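Local coordinates for protein glycerol dehydratase (Clostridium butyricum, PDB 1R9D) that probably dehydrates glycerol without vitamin B12, as a dimeric lyase of the glycyl radical enzyme family related to pyruvate formate-lyase, at residues 133-138 and 510-515. Residues are numbered along the deposited sequence; the frame is centred on the assembly and turned at random.
Sequences ELATSY and DIAHAE
Glu515 reaches from the long helix 484-516 to the short helix 131-138 and takes a hydrogen bond from the hydroxyl of Tyr138. Its CB rests on Leu134 CD2, and CG touches the same methyl, the glutamate crossing the leucine at about a right angle. With CG anti to the backbone N (chi1 -169°) and the chain extended beyond it, the carboxylate is carried across that methyl to the tyrosine hydroxyl. The carboxylate carbon CD is 3.6 Å from Leu134 CD2. At the tip the two oxygens part company: OE2 stays beside the leucine methyl, while OE1 accepts the hydrogen bond from Tyr138 OH, 2.7 Å away, through its syn lone pair. OE1 sits at the edge of the tyrosine ring and in its plane, yet the carboxylate is turned nearly upright to that ring, the two planes 79° apart.

The same ring meets Ile511, one turn back on the long helix. Ile511 CG2 comes in as an off-centre CH-pi partner, 4.1 Å from the centroid of the Tyr138 ring and 3.6 Å from Tyr138 CE1. Between the helices, Ala512 CB packs against Ala135 CB at 3.9 Å and touches the backbone N of Ala135 by van der Waals contact. With two alanines at this point, the axes of the short segments approach to 8.3 Å, their directions 134° apart.

Pro46 of the second subunit packs on both Leu134 and Tyr138, which places this helix pair of the pyruvate formate-lyase-like fold beside the dimer interface. Chemically, one short bond ties the phenol to the carboxylate beside the Leu134 and Ile511 methyls. Donation from the phenol would help stabilise negative charge on Glu515. The hydrogen bond, together with the Ile511 methyl, probably limits how the ring can shift.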
loop_
_atom_site.group_PDB
_atom_site.type_symbol
_atom_site.label_atom_id
_atom_site.label_comp_id
_atom_site.label_asym_id
_atom_site.label_seq_id
_atom_site.Cartn_x
_atom_site.Cartn_y
_atom_site.Cartn_z
ATOM N N GLU A 133 3.029 -7.349 -13.278
ATOM C CA GLU A 133 4.329 -7.664 -12.699
ATOM C C GLU A 133 4.276 -7.784 -11.174
ATOM O O GLU A 133 4.930 -8.649 -10.594
ATOM C CB GLU A 133 5.355 -6.623 -13.167
ATOM C CG GLU A 133 5.518 -6.687 -14.692
ATOM C CD GLU A 133 6.244 -5.499 -15.296
ATOM O OE1 GLU A 133 7.439 -5.645 -15.641
ATOM O OE2 GLU A 133 5.615 -4.425 -15.429
ATOM N N LEU A 134 3.481 -6.938 -10.525
ATOM C CA LEU A 134 3.353 -7.013 -9.070
ATOM C C LEU A 134 2.589 -8.289 -8.687
ATOM O O LEU A 134 2.921 -8.945 -7.703
ATOM C CB LEU A 134 2.616 -5.782 -8.539
ATOM C CG LEU A 134 2.349 -5.750 -7.030
ATOM C CD1 LEU A 134 3.662 -5.794 -6.267
ATOM C CD2 LEU A 134 1.569 -4.494 -6.684
ATOM N N ALA A 135 1.573 -8.638 -9.475
ATOM C CA ALA A 135 0.776 -9.838 -9.212
ATOM C C ALA A 135 1.670 -11.070 -9.172
ATOM O O ALA A 135 1.545 -11.911 -8.279
ATOM C CB ALA A 135 -0.296 -10.008 -10.285
ATOM N N THR A 136 2.573 -11.181 -10.143
ATOM C CA THR A 136 3.490 -12.315 -10.188
ATOM C C THR A 136 4.409 -12.332 -8.965
ATOM O O THR A 136 4.701 -13.395 -8.407
ATOM C CB THR A 136 4.345 -12.282 -11.478
ATOM O OG1 THR A 136 3.505 -12.564 -12.604
ATOM C CG2 THR A 136 5.461 -13.314 -11.417
ATOM N N SER A 137 4.859 -11.158 -8.538
ATOM C CA SER A 137 5.734 -11.075 -7.375
ATOM C C SER A 137 5.042 -11.566 -6.104
ATOM O O SER A 137 5.697 -12.090 -5.204
ATOM C CB SER A 137 6.216 -9.636 -7.171
ATOM O OG SER A 137 7.004 -9.206 -8.269
ATOM N N TYR A 138 3.724 -11.391 -6.024
ATOM C CA TYR A 138 2.975 -11.834 -4.847
ATOM C C TYR A 138 2.721 -13.344 -4.836
ATOM O O TYR A 138 2.493 -13.931 -3.779
ATOM C CB TYR A 138 1.639 -11.091 -4.746
ATOM C CG TYR A 138 1.708 -9.795 -3.966
ATOM C CD1 TYR A 138 1.348 -8.582 -4.553
ATOM C CD2 TYR A 138 2.136 -9.782 -2.638
ATOM C CE1 TYR A 138 1.416 -7.386 -3.833
ATOM C CE2 TYR A 138 2.206 -8.594 -1.914
ATOM C CZ TYR A 138 1.847 -7.403 -2.518
ATOM O OH TYR A 138 1.935 -6.225 -1.809
ATOM N N ASP A 510 -5.692 -9.642 -7.431
ATOM C CA ASP A 510 -6.662 -8.778 -6.754
ATOM C C ASP A 510 -5.883 -7.734 -5.940
ATOM O O ASP A 510 -6.146 -6.527 -6.023
ATOM C CB ASP A 510 -7.529 -9.644 -5.820
ATOM C CG ASP A 510 -8.925 -9.077 -5.586
ATOM O OD1 ASP A 510 -9.072 -7.846 -5.430
ATOM O OD2 ASP A 510 -9.888 -9.883 -5.532
ATOM N N ILE A 511 -4.914 -8.207 -5.163
ATOM C CA ILE A 511 -4.084 -7.326 -4.347
ATOM C C ILE A 511 -3.311 -6.343 -5.226
ATOM O O ILE A 511 -3.182 -5.170 -4.882
ATOM C CB ILE A 511 -3.088 -8.144 -3.486
ATOM C CG1 ILE A 511 -3.851 -8.902 -2.396
ATOM C CG2 ILE A 511 -2.054 -7.218 -2.843
ATOM C CD1 ILE A 511 -3.002 -9.908 -1.628
ATOM N N ALA A 512 -2.818 -6.816 -6.369
ATOM C CA ALA A 512 -2.050 -5.961 -7.277
ATOM C C ALA A 512 -2.864 -4.800 -7.841
ATOM O O ALA A 512 -2.368 -3.674 -7.915
ATOM C CB ALA A 512 -1.458 -6.794 -8.418
ATOM N N HIS A 513 -4.103 -5.066 -8.245
ATOM C CA HIS A 513 -4.966 -4.017 -8.775
ATOM C C HIS A 513 -5.254 -2.970 -7.712
ATOM O O HIS A 513 -5.318 -1.777 -8.006
ATOM C CB HIS A 513 -6.283 -4.604 -9.289
ATOM C CG HIS A 513 -6.203 -5.116 -10.693
ATOM N ND1 HIS A 513 -6.256 -4.283 -11.790
ATOM C CD2 HIS A 513 -6.036 -6.369 -11.180
ATOM C CE1 HIS A 513 -6.126 -5.001 -12.892
ATOM N NE2 HIS A 513 -5.991 -6.269 -12.549
ATOM N N ALA A 514 -5.429 -3.414 -6.472
ATOM C CA ALA A 514 -5.703 -2.487 -5.382
ATOM C C ALA A 514 -4.488 -1.615 -5.081
ATOM O O ALA A 514 -4.619 -0.421 -4.797
ATOM C CB ALA A 514 -6.107 -3.256 -4.128
ATOM N N GLU A 515 -3.306 -2.214 -5.162
ATOM C CA GLU A 515 -2.066 -1.507 -4.863
ATOM C C GLU A 515 -1.615 -0.553 -5.960
ATOM O O GLU A 515 -1.108 0.532 -5.669
ATOM C CB GLU A 515 -0.949 -2.520 -4.577
ATOM C CG GLU A 515 0.325 -1.924 -3.997
ATOM C CD GLU A 515 1.284 -2.991 -3.478
ATOM O OE1 GLU A 515 0.797 -4.015 -2.940
ATOM O OE2 GLU A 515 2.519 -2.801 -3.594
#